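PDB 1DDZ: carbonic anhydrase from Porphyridium purpureum, which probably catalyses the zinc-dependent, reversible hydration of carbon dioxide to hydrogencarbonate and a proton, as a member of the beta-class carbonic anhydrases. Local coordinates for residues A[44-49]-A[55-60]; A[60-65]-A[468-473]; A[117-122]-A[401-406]; A[190-195]-A[199-204]. All blocks are in the same frame, centred on the assembly; numbering follows the deposited sequence.

Contact 1: residues A[44-49]-A[55-60]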
loop_
_atom_site.group_PDB
_atom_site.type_symbol
_atom_site.label_atom_id
_atom_site.label_comp_id
_atom_site.label_asym_id
_atom_site.label_seq_id
_atom_site.Cartn_x
_atom_site.Cartn_y
_atom_site.Cartn_z
ATOM N N GLU A 44 -29.110 -19.034 -10.902
ATOM C CA GLU A 44 -29.775 -20.295 -11.145
ATOM C C GLU A 44 -30.195 -20.407 -12.605
ATOM O O GLU A 44 -29.932 -21.420 -13.263
ATOM C CB GLU A 44 -30.972 -20.439 -10.213
ATOM C CG GLU A 44 -31.672 -21.793 -10.289
ATOM C CD GLU A 44 -30.771 -22.976 -9.947
ATOM O OE1 GLU A 44 -31.228 -24.123 -10.125
ATOM O OE2 GLU A 44 -29.619 -22.779 -9.505
ATOM N N ALA A 45 -30.844 -19.368 -13.123
ATOM C CA ALA A 45 -31.255 -19.349 -14.526
ATOM C C ALA A 45 -30.044 -19.684 -15.421
ATOM O O ALA A 45 -30.137 -20.486 -16.350
ATOM C CB ALA A 45 -31.805 -17.984 -14.884
ATOM N N TRP A 46 -28.901 -19.094 -15.092
ATOM C CA TRP A 46 -27.664 -19.310 -15.826
ATOM C C TRP A 46 -27.242 -20.775 -15.770
ATOM O O TRP A 46 -26.949 -21.372 -16.807
ATOM C CB TRP A 46 -26.559 -18.420 -15.254
ATOM C CG TRP A 46 -25.190 -18.775 -15.727
ATOM C CD1 TRP A 46 -24.688 -18.586 -16.973
ATOM C CD2 TRP A 46 -24.138 -19.369 -14.952
ATOM N NE1 TRP A 46 -23.383 -19.020 -17.029
ATOM C CE2 TRP A 46 -23.019 -19.504 -15.799
ATOM C CE3 TRP A 46 -24.029 -19.800 -13.619
ATOM C CZ2 TRP A 46 -21.806 -20.047 -15.362
ATOM C CZ3 TRP A 46 -22.826 -20.341 -13.189
ATOM C CH2 TRP A 46 -21.734 -20.460 -14.055
ATOM N N ARG A 47 -27.195 -21.348 -14.565
ATOM C CA ARG A 47 -26.812 -22.749 -14.389
ATOM C C ARG A 47 -27.702 -23.644 -15.232
ATOM O O ARG A 47 -27.217 -24.557 -15.897
ATOM C CB ARG A 47 -26.956 -23.183 -12.935
ATOM C CG ARG A 47 -26.145 -22.403 -11.949
ATOM C CD ARG A 47 -26.447 -22.889 -10.558
ATOM N NE ARG A 47 -26.018 -24.273 -10.409
ATOM C CZ ARG A 47 -26.826 -25.322 -10.282
ATOM N NH1 ARG A 47 -28.143 -25.166 -10.279
ATOM N NH2 ARG A 47 -26.307 -26.538 -10.174
ATOM N N GLN A 48 -29.002 -23.377 -15.198
ATOM C CA GLN A 48 -29.953 -24.165 -15.957
ATOM C C GLN A 48 -29.675 -24.074 -17.436
ATOM O O GLN A 48 -29.519 -25.086 -18.094
ATOM C CB GLN A 48 -31.388 -23.745 -15.650
ATOM C CG GLN A 48 -31.887 -24.292 -14.323
ATOM C CD GLN A 48 -31.410 -25.718 -14.058
ATOM O OE1 GLN A 48 -30.738 -25.987 -13.059
ATOM N NE2 GLN A 48 -31.721 -26.624 -14.964
ATOM N N GLU A 49 -29.567 -22.857 -17.951
ATOM C CA GLU A 49 -29.288 -22.663 -19.361
ATOM C C GLU A 49 -27.980 -23.345 -19.761
ATOM O O GLU A 49 -27.898 -23.963 -20.819
ATOM C CB GLU A 49 -29.253 -21.173 -19.704
ATOM C CG GLU A 49 -29.147 -20.874 -21.203
ATOM C CD GLU A 49 -30.137 -21.685 -22.049
ATOM O OE1 GLU A 49 -29.689 -22.615 -22.762
ATOM O OE2 GLU A 49 -31.361 -21.400 -21.995
ATOM N N PRO A 55 -24.646 -30.503 -20.636
ATOM C CA PRO A 55 -24.718 -31.144 -19.322
ATOM C C PRO A 55 -23.364 -31.362 -18.666
ATOM O O PRO A 55 -23.298 -31.632 -17.488
ATOM C CB PRO A 55 -25.406 -32.467 -19.626
ATOM C CG PRO A 55 -24.984 -32.742 -21.043
ATOM C CD PRO A 55 -25.179 -31.400 -21.679
ATOM N N GLU A 56 -22.287 -31.253 -19.428
ATOM C CA GLU A 56 -20.954 -31.433 -18.866
ATOM C C GLU A 56 -20.337 -30.092 -18.527
ATOM O O GLU A 56 -19.169 -30.033 -18.143
ATOM C CB GLU A 56 -20.031 -32.151 -19.860
ATOM C CG GLU A 56 -20.387 -33.612 -20.151
ATOM C CD GLU A 56 -20.316 -34.505 -18.919
ATOM O OE1 GLU A 56 -19.247 -34.564 -18.275
ATOM O OE2 GLU A 56 -21.336 -35.154 -18.598
ATOM N N PHE A 57 -21.128 -29.025 -18.658
ATOM C CA PHE A 57 -20.661 -27.661 -18.413
ATOM C C PHE A 57 -19.852 -27.457 -17.136
ATOM O O PHE A 57 -18.720 -26.978 -17.171
ATOM C CB PHE A 57 -21.825 -26.674 -18.432
ATOM C CG PHE A 57 -21.385 -25.245 -18.376
ATOM C CD1 PHE A 57 -21.020 -24.567 -19.543
ATOM C CD2 PHE A 57 -21.283 -24.581 -17.152
ATOM C CE1 PHE A 57 -20.552 -23.250 -19.491
ATOM C CE2 PHE A 57 -20.814 -23.264 -17.085
ATOM C CZ PHE A 57 -20.450 -22.598 -18.257
ATOM N N PHE A 58 -20.423 -27.810 -15.995
ATOM C CA PHE A 58 -19.711 -27.617 -14.741
ATOM C C PHE A 58 -18.611 -28.627 -14.505
ATOM O O PHE A 58 -17.575 -28.287 -13.943
ATOM C CB PHE A 58 -20.692 -27.514 -13.572
ATOM C CG PHE A 58 -21.565 -26.294 -13.657
ATOM C CD1 PHE A 58 -22.865 -26.385 -14.136
ATOM C CD2 PHE A 58 -21.055 -25.040 -13.350
ATOM C CE1 PHE A 58 -23.643 -25.234 -14.324
ATOM C CE2 PHE A 58 -21.823 -23.895 -13.531
ATOM C CZ PHE A 58 -23.117 -23.986 -14.020
ATOM N N ASN A 59 -18.782 -29.841 -15.025
ATOM C CA ASN A 59 -17.760 -30.884 -14.874
ATOM C C ASN A 59 -16.480 -30.440 -15.550
ATOM O O ASN A 59 -15.391 -30.642 -15.030
ATOM C CB ASN A 59 -18.227 -32.211 -15.484
ATOM C CG ASN A 59 -19.347 -32.868 -14.677
ATOM O OD1 ASN A 59 -19.348 -32.842 -13.447
ATOM N ND2 ASN A 59 -20.299 -33.465 -15.370
ATOM N N ARG A 60 -16.621 -29.808 -16.708
ATOM C CA ARG A 60 -15.465 -29.322 -17.446
ATOM C C ARG A 60 -14.879 -28.124 -16.691
ATOM O O ARG A 60 -13.679 -28.086 -16.420
ATOM C CB ARG A 60 -15.874 -28.922 -18.863
ATOM C CG ARG A 60 -14.706 -28.596 -19.798
ATOM C CD ARG A 60 -15.228 -28.082 -21.123
ATOM N NE ARG A 60 -16.147 -29.039 -21.720
ATOM C CZ ARG A 60 -17.429 -28.803 -21.967
ATOM N NH1 ARG A 60 -17.967 -27.624 -21.683
ATOM N NH2 ARG A 60 -18.187 -29.774 -22.458
#
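Phe58 drives the edge of its ring into the face of the Trp46 indole, an offset edge-to-face pair with planes at 86° and centroids of the six-membered rings 5.3 Å apart. The edge atoms CE2 and CZ do the touching, over CZ3 and CH2 of the indole, and the shortest approach is Phe58 CE2 to Trp46 CH2 at 3.5 Å. Trp46 has CG anti to its backbone N (chi1 167°), which swings the outer ring across to the second helix. Phe57 meets the same ring obliquely, Phe57 CE2 lying 3.8 Å from Trp46 CZ2; within its own segment it also lays CD2 over a face of Phe58, which closes the aromatic cluster. Arg47 borders the edge of the Phe58 ring with its backbone and the first carbons of its chain, Arg47 CG lying 4.0 Å from Phe58 CZ. Its guanidinium turns elsewhere: NH1 forms a salt bridge with Glu44 OE2 (2.9 Å), and NE bonds Asp472 O. A leucine in place of Trp46 would remove the indole face and would probably leave a gap beside Phe58, with Phe57 less confined. The cluster joins helix 38-53 to helix 57-62: Phe57 also touches Met50, Phe58 touches Leu51, and Trp46 packs on Val333 and Asn340 in loops next to helix 335-338.

Contact 2: residues A[60-65]-A[468-473]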
loop_
_atom_site.group_PDB
_atom_site.type_symbol
_atom_site.label_atom_id
_atom_site.label_comp_id
_atom_site.label_asym_id
_atom_site.label_seq_id
_atom_site.Cartn_x
_atom_site.Cartn_y
_atom_site.Cartn_z
ATOM N N ARG A 60 -16.621 -29.808 -16.708
ATOM C CA ARG A 60 -15.465 -29.322 -17.446
ATOM C C ARG A 60 -14.879 -28.124 -16.691
ATOM O O ARG A 60 -13.679 -28.086 -16.420
ATOM C CB ARG A 60 -15.874 -28.922 -18.863
ATOM C CG ARG A 60 -14.706 -28.596 -19.798
ATOM C CD ARG A 60 -15.228 -28.082 -21.123
ATOM N NE ARG A 60 -16.147 -29.039 -21.720
ATOM C CZ ARG A 60 -17.429 -28.803 -21.967
ATOM N NH1 ARG A 60 -17.967 -27.624 -21.683
ATOM N NH2 ARG A 60 -18.187 -29.774 -22.458
ATOM N N LEU A 61 -15.750 -27.200 -16.280
ATOM C CA LEU A 61 -15.354 -26.000 -15.536
ATOM C C LEU A 61 -14.552 -26.387 -14.306
ATOM O O LEU A 61 -13.430 -25.934 -14.100
ATOM C CB LEU A 61 -16.596 -25.238 -15.086
ATOM C CG LEU A 61 -16.475 -23.779 -14.646
ATOM C CD1 LEU A 61 -16.384 -22.868 -15.873
ATOM C CD2 LEU A 61 -17.708 -23.421 -13.837
ATOM N N ALA A 62 -15.117 -27.280 -13.513
ATOM C CA ALA A 62 -14.479 -27.733 -12.298
ATOM C C ALA A 62 -13.175 -28.476 -12.550
ATOM O O ALA A 62 -12.360 -28.623 -11.635
ATOM C CB ALA A 62 -15.439 -28.609 -11.485
ATOM N N ASN A 63 -12.943 -28.907 -13.784
ATOM C CA ASN A 63 -11.728 -29.654 -14.078
ATOM C C ASN A 63 -10.890 -29.038 -15.195
ATOM O O ASN A 63 -10.349 -29.748 -16.037
ATOM C CB ASN A 63 -12.100 -31.109 -14.397
ATOM C CG ASN A 63 -12.763 -31.823 -13.214
ATOM O OD1 ASN A 63 -13.994 -31.907 -13.131
ATOM N ND2 ASN A 63 -11.948 -32.321 -12.286
ATOM N N GLY A 64 -10.780 -27.712 -15.189
ATOM C CA GLY A 64 -10.016 -27.024 -16.213
ATOM C C GLY A 64 -8.544 -27.173 -15.936
ATOM O O GLY A 64 -8.171 -27.744 -14.914
ATOM N N GLN A 65 -7.707 -26.611 -16.807
ATOM C CA GLN A 65 -6.255 -26.691 -16.652
ATOM C C GLN A 65 -5.741 -25.485 -15.895
ATOM O O GLN A 65 -6.407 -24.457 -15.909
ATOM C CB GLN A 65 -5.593 -26.712 -18.031
ATOM C CG GLN A 65 -6.003 -27.875 -18.912
ATOM C CD GLN A 65 -5.410 -27.794 -20.293
ATOM O OE1 GLN A 65 -4.239 -28.055 -20.485
ATOM N NE2 GLN A 65 -6.223 -27.431 -21.262
ATOM N N TYR A 468 -19.296 -20.145 -3.755
ATOM C CA TYR A 468 -19.770 -21.193 -4.643
ATOM C C TYR A 468 -18.681 -22.200 -4.896
ATOM O O TYR A 468 -17.508 -21.946 -4.595
ATOM C CB TYR A 468 -20.244 -20.619 -5.976
ATOM C CG TYR A 468 -19.127 -20.157 -6.877
ATOM C CD1 TYR A 468 -18.616 -20.984 -7.880
ATOM C CD2 TYR A 468 -18.580 -18.891 -6.737
ATOM C CE1 TYR A 468 -17.583 -20.554 -8.726
ATOM C CE2 TYR A 468 -17.550 -18.454 -7.574
ATOM C CZ TYR A 468 -17.061 -19.287 -8.561
ATOM O OH TYR A 468 -16.074 -18.828 -9.394
ATOM N N GLY A 469 -19.088 -23.362 -5.396
ATOM C CA GLY A 469 -18.156 -24.421 -5.747
ATOM C C GLY A 469 -18.249 -24.499 -7.254
ATOM O O GLY A 469 -19.353 -24.476 -7.801
ATOM N N VAL A 470 -17.110 -24.551 -7.941
ATOM C CA VAL A 470 -17.073 -24.585 -9.405
ATOM C C VAL A 470 -17.744 -25.849 -9.976
ATOM O O VAL A 470 -18.225 -25.863 -11.097
ATOM C CB VAL A 470 -15.606 -24.402 -9.903
ATOM C CG1 VAL A 470 -14.765 -25.620 -9.557
ATOM C CG2 VAL A 470 -15.561 -24.054 -11.366
ATOM N N GLY A 471 -17.856 -26.875 -9.143
ATOM C CA GLY A 471 -18.482 -28.119 -9.542
ATOM C C GLY A 471 -19.951 -27.968 -9.869
ATOM O O GLY A 471 -20.506 -28.817 -10.569
ATOM N N ASP A 472 -20.592 -26.928 -9.328
ATOM C CA ASP A 472 -22.011 -26.661 -9.607
ATOM C C ASP A 472 -22.334 -25.210 -9.953
ATOM O O ASP A 472 -23.436 -24.924 -10.359
ATOM C CB ASP A 472 -22.931 -27.133 -8.469
ATOM C CG ASP A 472 -22.630 -26.451 -7.121
ATOM O OD1 ASP A 472 -22.956 -27.048 -6.075
ATOM O OD2 ASP A 472 -22.067 -25.333 -7.085
ATOM N N GLY A 473 -21.397 -24.293 -9.735
ATOM C CA GLY A 473 -21.630 -22.894 -10.058
ATOM C C GLY A 473 -22.822 -22.258 -9.374
ATOM O O GLY A 473 -23.340 -21.247 -9.824
#
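Val470 packs against Leu61 and Ala62 from the turn that links the last two, antiparallel strands of a five-stranded mixed sheet, 462-468 and 476-481, in the alpha/beta fold of a beta-carbonic anhydrase. Its CB points at the end of helix 57-62 and forks there, each methyl taking one residue. CG1, wedged between the backbone N and the carbonyl carbon (chi1 69°), rests against Ala62, 3.5 Å from Ala62 CA and 3.6 Å from Ala62 CB. CG2 goes to Leu61, where it presses on the branch point and one methyl: Val470 CG2 is 3.4 Å from Leu61 CG and 3.3 Å from Leu61 CD2, both tighter than usual van der Waals contact. No hydrogen bond crosses between the segments; this is apolar packing on the surface. It nevertheless sits near the second zinc site, the side chain of Val470 being about 6 Å from that of His384. Ala62 CB continues the packing onto the bare backbone of the turn, 3.6 Å from Gly471 CA. The turn is held from inside by Gly469 O, which accepts two backbone bonds, from Asp472 N at 3.1 Å and from Gly473 N at 2.8 Å.

Contact 3: residues A[117-122]-A[401-406]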
loop_
_atom_site.group_PDB
_atom_site.type_symbol
_atom_site.label_atom_id
_atom_site.label_comp_id
_atom_site.label_asym_id
_atom_site.label_seq_id
_atom_site.Cartn_x
_atom_site.Cartn_y
_atom_site.Cartn_z
ATOM N N VAL A 117 3.503 -16.135 -10.310
ATOM C CA VAL A 117 4.852 -16.548 -10.703
ATOM C C VAL A 117 5.470 -17.696 -9.892
ATOM O O VAL A 117 6.002 -18.642 -10.469
ATOM C CB VAL A 117 5.813 -15.321 -10.724
ATOM C CG1 VAL A 117 7.247 -15.757 -11.058
ATOM C CG2 VAL A 117 5.305 -14.275 -11.748
ATOM N N GLN A 118 5.430 -17.608 -8.571
ATOM C CA GLN A 118 6.008 -18.649 -7.730
ATOM C C GLN A 118 5.065 -19.808 -7.437
ATOM O O GLN A 118 5.485 -20.952 -7.453
ATOM C CB GLN A 118 6.531 -18.083 -6.403
ATOM C CG GLN A 118 7.980 -17.578 -6.399
ATOM C CD GLN A 118 8.044 -16.061 -6.487
ATOM O OE1 GLN A 118 7.177 -15.441 -7.096
ATOM N NE2 GLN A 118 9.026 -15.454 -5.835
ATOM N N TYR A 119 3.815 -19.530 -7.093
ATOM C CA TYR A 119 2.900 -20.620 -6.803
ATOM C C TYR A 119 2.426 -21.289 -8.099
ATOM O O TYR A 119 2.647 -22.470 -8.310
ATOM C CB TYR A 119 1.690 -20.129 -5.997
ATOM C CG TYR A 119 1.889 -20.000 -4.486
ATOM C CD1 TYR A 119 2.489 -18.872 -3.922
ATOM C CD2 TYR A 119 1.472 -21.016 -3.617
ATOM C CE1 TYR A 119 2.676 -18.761 -2.519
ATOM C CE2 TYR A 119 1.658 -20.917 -2.194
ATOM C CZ TYR A 119 2.273 -19.779 -1.656
ATOM O OH TYR A 119 2.611 -19.619 -0.309
ATOM N N LEU A 120 1.821 -20.517 -8.995
ATOM C CA LEU A 120 1.287 -21.067 -10.240
ATOM C C LEU A 120 2.277 -21.316 -11.372
ATOM O O LEU A 120 1.968 -22.036 -12.316
ATOM C CB LEU A 120 0.128 -20.200 -10.742
ATOM C CG LEU A 120 -1.008 -20.029 -9.729
ATOM C CD1 LEU A 120 -2.148 -19.235 -10.319
ATOM C CD2 LEU A 120 -1.500 -21.403 -9.307
ATOM N N LYS A 121 3.470 -20.747 -11.289
ATOM C CA LYS A 121 4.441 -20.931 -12.360
ATOM C C LYS A 121 3.839 -20.483 -13.693
ATOM O O LYS A 121 3.933 -21.160 -14.708
ATOM C CB LYS A 121 4.914 -22.386 -12.417
ATOM C CG LYS A 121 5.649 -22.831 -11.155
ATOM C CD LYS A 121 6.765 -21.861 -10.892
ATOM C CE LYS A 121 7.548 -22.192 -9.641
ATOM N NZ LYS A 121 8.676 -21.209 -9.503
ATOM N N VAL A 122 3.214 -19.313 -13.659
ATOM C CA VAL A 122 2.591 -18.709 -14.830
ATOM C C VAL A 122 3.700 -18.411 -15.863
ATOM O O VAL A 122 4.789 -18.008 -15.490
ATOM C CB VAL A 122 1.829 -17.427 -14.375
ATOM C CG1 VAL A 122 2.586 -16.184 -14.683
ATOM C CG2 VAL A 122 0.456 -17.414 -14.916
ATOM N N LEU A 401 5.992 -11.235 -0.439
ATOM C CA LEU A 401 4.803 -10.473 -0.763
ATOM C C LEU A 401 3.504 -11.246 -0.605
ATOM O O LEU A 401 2.598 -10.798 0.096
ATOM C CB LEU A 401 4.950 -9.836 -2.154
ATOM C CG LEU A 401 6.259 -9.033 -2.090
ATOM C CD1 LEU A 401 7.155 -9.334 -3.247
ATOM C CD2 LEU A 401 6.023 -7.568 -1.935
ATOM N N ILE A 402 3.430 -12.431 -1.198
ATOM C CA ILE A 402 2.216 -13.208 -1.122
ATOM C C ILE A 402 1.945 -13.745 0.278
ATOM O O ILE A 402 0.829 -13.615 0.777
ATOM C CB ILE A 402 2.193 -14.339 -2.174
ATOM C CG1 ILE A 402 0.877 -15.100 -2.097
ATOM C CG2 ILE A 402 3.368 -15.295 -1.997
ATOM C CD1 ILE A 402 -0.308 -14.295 -2.429
ATOM N N ASP A 403 2.977 -14.203 0.978
ATOM C CA ASP A 403 2.734 -14.770 2.297
ATOM C C ASP A 403 2.444 -13.797 3.431
ATOM O O ASP A 403 1.805 -14.166 4.409
ATOM C CB ASP A 403 3.765 -15.850 2.630
ATOM C CG ASP A 403 3.778 -16.975 1.571
ATOM O OD1 ASP A 403 2.697 -17.463 1.163
ATOM O OD2 ASP A 403 4.869 -17.351 1.101
ATOM N N ASN A 404 2.840 -12.530 3.280
ATOM C CA ASN A 404 2.495 -11.522 4.294
ATOM C C ASN A 404 1.063 -11.043 4.032
ATOM O O ASN A 404 0.269 -10.822 4.950
ATOM C CB ASN A 404 3.521 -10.398 4.326
ATOM C CG ASN A 404 4.807 -10.852 4.954
ATOM O OD1 ASN A 404 4.793 -11.474 6.014
ATOM N ND2 ASN A 404 5.929 -10.649 4.257
ATOM N N TRP A 405 0.711 -10.946 2.759
ATOM C CA TRP A 405 -0.660 -10.621 2.363
ATOM C C TRP A 405 -1.645 -11.704 2.966
ATOM O O TRP A 405 -2.652 -11.364 3.590
ATOM C CB TRP A 405 -0.725 -10.622 0.829
ATOM C CG TRP A 405 -2.097 -10.579 0.209
ATOM C CD1 TRP A 405 -2.827 -11.644 -0.227
ATOM C CD2 TRP A 405 -2.872 -9.408 -0.102
ATOM N NE1 TRP A 405 -4.009 -11.211 -0.787
ATOM C CE2 TRP A 405 -4.059 -9.847 -0.727
ATOM C CE3 TRP A 405 -2.678 -8.038 0.079
ATOM C CZ2 TRP A 405 -5.039 -8.963 -1.172
ATOM C CZ3 TRP A 405 -3.656 -7.164 -0.368
ATOM C CH2 TRP A 405 -4.817 -7.628 -0.985
ATOM N N LEU A 406 -1.308 -12.987 2.808
ATOM C CA LEU A 406 -2.137 -14.096 3.293
ATOM C C LEU A 406 -2.295 -14.207 4.808
ATOM O O LEU A 406 -3.236 -14.859 5.290
ATOM C CB LEU A 406 -1.653 -15.438 2.707
ATOM C CG LEU A 406 -1.797 -15.588 1.185
ATOM C CD1 LEU A 406 -1.133 -16.852 0.669
ATOM C CD2 LEU A 406 -3.238 -15.585 0.814
#
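Tyr119 carries the first segment's side of the contact, reaching Ile402 and Asp403 from helix 107-119. The approach starts at Val117 and Gln118, which pack on Ile196 of helix 195-202 as the helix widens into a pi-type turn over 117-119. At Tyr119, CG stands anti to the carbonyl carbon (chi1 -83°), and the ring extends toward the short helix 402-405 of the other carbonic anhydrase half. Ile402 CG2 lies at the ring edge, near its plane, 3.6 Å from Tyr119 CE1. Farther out, Tyr119 OH is modelled as donating to Asp403 OD1 at 2.6 Å; the hydroxyl is placed too close to another atom of the model, so the exact length is doubtful. The ring and carboxylate planes stand 73° apart, the two side chains coming from opposite directions. Tyr119 also stacks on Tyr115 of its own helix. Beyond it the chain leaves helical geometry at Lys121, which has a positive phi of 56°, and Val122 bonds back to Ala116 of helix 107-119. The buried Asp403 carboxylate is held at OD2 by Leu399 N and Ser397 OG, with Tyr119 OH a probable further donor at OD1. These donors would probably favour its charged form, making the contact a polar link between the two carbonic anhydrase halves beside a small apolar patch.

Contact 4: residues A[190-195]-A[199-204]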
loop_
_atom_site.group_PDB
_atom_site.type_symbol
_atom_site.label_atom_id
_atom_site.label_comp_id
_atom_site.label_asym_id
_atom_site.label_seq_id
_atom_site.Cartn_x
_atom_site.Cartn_y
_atom_site.Cartn_z
ATOM N N ASN A 190 6.853 -1.554 -14.953
ATOM C CA ASN A 190 6.766 -1.823 -13.522
ATOM C C ASN A 190 6.719 -3.324 -13.224
ATOM O O ASN A 190 7.373 -3.794 -12.296
ATOM C CB ASN A 190 5.565 -1.090 -12.922
ATOM C CG ASN A 190 5.769 0.413 -12.890
ATOM O OD1 ASN A 190 6.869 0.905 -13.186
ATOM N ND2 ASN A 190 4.740 1.147 -12.511
ATOM N N VAL A 191 5.978 -4.084 -14.023
ATOM C CA VAL A 191 5.921 -5.526 -13.801
ATOM C C VAL A 191 7.320 -6.137 -13.946
ATOM O O VAL A 191 7.760 -6.889 -13.082
ATOM C CB VAL A 191 4.952 -6.193 -14.771
ATOM C CG1 VAL A 191 5.071 -7.694 -14.660
ATOM C CG2 VAL A 191 3.530 -5.746 -14.478
ATOM N N CYS A 192 8.040 -5.762 -15.009
ATOM C CA CYS A 192 9.395 -6.283 -15.269
ATOM C C CYS A 192 10.389 -5.896 -14.212
ATOM O O CYS A 192 11.353 -6.627 -13.977
ATOM C CB CYS A 192 9.949 -5.800 -16.612
ATOM S SG CYS A 192 8.923 -6.173 -18.013
ATOM N N ALA A 193 10.173 -4.722 -13.623
ATOM C CA ALA A 193 11.043 -4.176 -12.598
ATOM C C ALA A 193 10.822 -4.735 -11.189
ATOM O O ALA A 193 11.674 -4.519 -10.326
ATOM C CB ALA A 193 10.943 -2.638 -12.588
ATOM N N THR A 194 9.718 -5.455 -10.953
ATOM C CA THR A 194 9.456 -6.026 -9.625
ATOM C C THR A 194 10.550 -7.006 -9.239
ATOM O O THR A 194 11.161 -7.646 -10.115
ATOM C CB THR A 194 8.129 -6.823 -9.561
ATOM O OG1 THR A 194 8.198 -7.923 -10.473
ATOM C CG2 THR A 194 6.921 -5.928 -9.880
ATOM N N SER A 195 10.756 -7.180 -7.936
ATOM C CA SER A 195 11.758 -8.130 -7.446
ATOM C C SER A 195 11.378 -9.542 -7.942
ATOM O O SER A 195 12.211 -10.337 -8.339
ATOM C CB SER A 195 11.801 -8.092 -5.912
ATOM O OG SER A 195 10.498 -8.209 -5.354
ATOM N N ASP A 199 13.875 -11.610 -10.075
ATOM C CA ASP A 199 14.384 -12.853 -9.506
ATOM C C ASP A 199 14.143 -14.023 -10.457
ATOM O O ASP A 199 15.039 -14.779 -10.761
ATOM C CB ASP A 199 13.702 -13.142 -8.167
ATOM C CG ASP A 199 14.159 -12.231 -7.070
ATOM O OD1 ASP A 199 15.272 -11.669 -7.157
ATOM O OD2 ASP A 199 13.393 -12.100 -6.100
ATOM N N ALA A 200 12.925 -14.137 -10.959
ATOM C CA ALA A 200 12.571 -15.203 -11.879
ATOM C C ALA A 200 13.499 -15.206 -13.067
ATOM O O ALA A 200 14.034 -16.253 -13.440
ATOM C CB ALA A 200 11.130 -15.047 -12.351
ATOM N N TRP A 201 13.704 -14.034 -13.662
ATOM C CA TRP A 201 14.570 -13.915 -14.826
ATOM C C TRP A 201 16.011 -14.245 -14.496
ATOM O O TRP A 201 16.696 -14.882 -15.295
ATOM C CB TRP A 201 14.453 -12.531 -15.435
ATOM C CG TRP A 201 13.233 -12.370 -16.257
ATOM C CD1 TRP A 201 12.413 -13.366 -16.704
ATOM C CD2 TRP A 201 12.689 -11.141 -16.749
ATOM N NE1 TRP A 201 11.395 -12.830 -17.446
ATOM C CE2 TRP A 201 11.538 -11.466 -17.490
ATOM C CE3 TRP A 201 13.067 -9.794 -16.634
ATOM C CZ2 TRP A 201 10.746 -10.483 -18.117
ATOM C CZ3 TRP A 201 12.279 -8.819 -17.257
ATOM C CH2 TRP A 201 11.132 -9.170 -17.988
ATOM N N ASP A 202 16.466 -13.845 -13.310
ATOM C CA ASP A 202 17.825 -14.169 -12.887
ATOM C C ASP A 202 17.961 -15.708 -12.761
ATOM O O ASP A 202 19.016 -16.276 -13.069
ATOM C CB ASP A 202 18.185 -13.487 -11.551
ATOM C CG ASP A 202 18.477 -11.998 -11.698
ATOM O OD1 ASP A 202 18.476 -11.480 -12.843
ATOM O OD2 ASP A 202 18.705 -11.332 -10.661
ATOM N N ALA A 203 16.893 -16.379 -12.333
ATOM C CA ALA A 203 16.892 -17.833 -12.185
ATOM C C ALA A 203 16.591 -18.527 -13.509
ATOM O O ALA A 203 16.369 -19.735 -13.550
ATOM C CB ALA A 203 15.881 -18.250 -11.141
ATOM N N GLY A 204 16.572 -17.757 -14.592
ATOM C CA GLY A 204 16.310 -18.322 -15.898
ATOM C C GLY A 204 14.923 -18.890 -16.104
ATOM O O GLY A 204 14.734 -19.748 -16.970
#
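Asp199 holds its carboxylate close to a carbonyl oxygen, Asp199 OD2 being 3.1 Å from Ser195 O, although both are acceptors and no hydrogen bond joins them. What brings them together is the helix backbone: Asp199 N donates to Ser195 O at 2.7 Å with an N-H...O angle of 160°, and CG, anti to the carbonyl carbon (chi1 -72°), keeps the carboxylate on the same oxygen's side. The other meeting point is Cys192 with Trp201. Cys192 SG comes 3.7 Å from Trp201 CH2, oblique to the indole, in a sulfur-aromatic contact; Cys192 CB packs on the same corner. Trp201 NE1 is satisfied by Leu207 O, which helps to set the turn of the ring. Thr194 is the N-cap just before helix 195-202; its OG1 caps Val197 N and donates to Val191 O, and the helix ends in a Schellman motif at Gly204. An alanine at Asp199 would keep the backbone bond but lose the carboxylate, which would probably leave a gap beside the Ser195 carbonyl and remove a negative charge from the middle of this short helix. The hydroxyl of Ser195 serves Asn150 of the second subunit. Backbone bonding and capping probably set the turn between helices 172-193 and 195-202, with Cys192 and Trp201 packed between them.

Contacts 1 and 2 share helix 57-62 and touch each other, partly through a probable hydrogen bond from Arg47 to the turn 468-473. Contact 1 is partly buried and aromatic; contact 2 lies at the surface and is purely aliphatic across its segments. Contacts 3 and 4 are buried, meet by packing of Leu401 on Ser195 and of Val117 on Ala200, and both reach the second subunit. Their chemistry is mixed: a tyrosine-aspartate pair beside an isoleucine in contact 3, backbone bonding beside a cysteine-tryptophan contact in contact 4. Contacts 2 and 3 bridge residues far apart in sequence, whereas contacts 1 and 4 join consecutive helices.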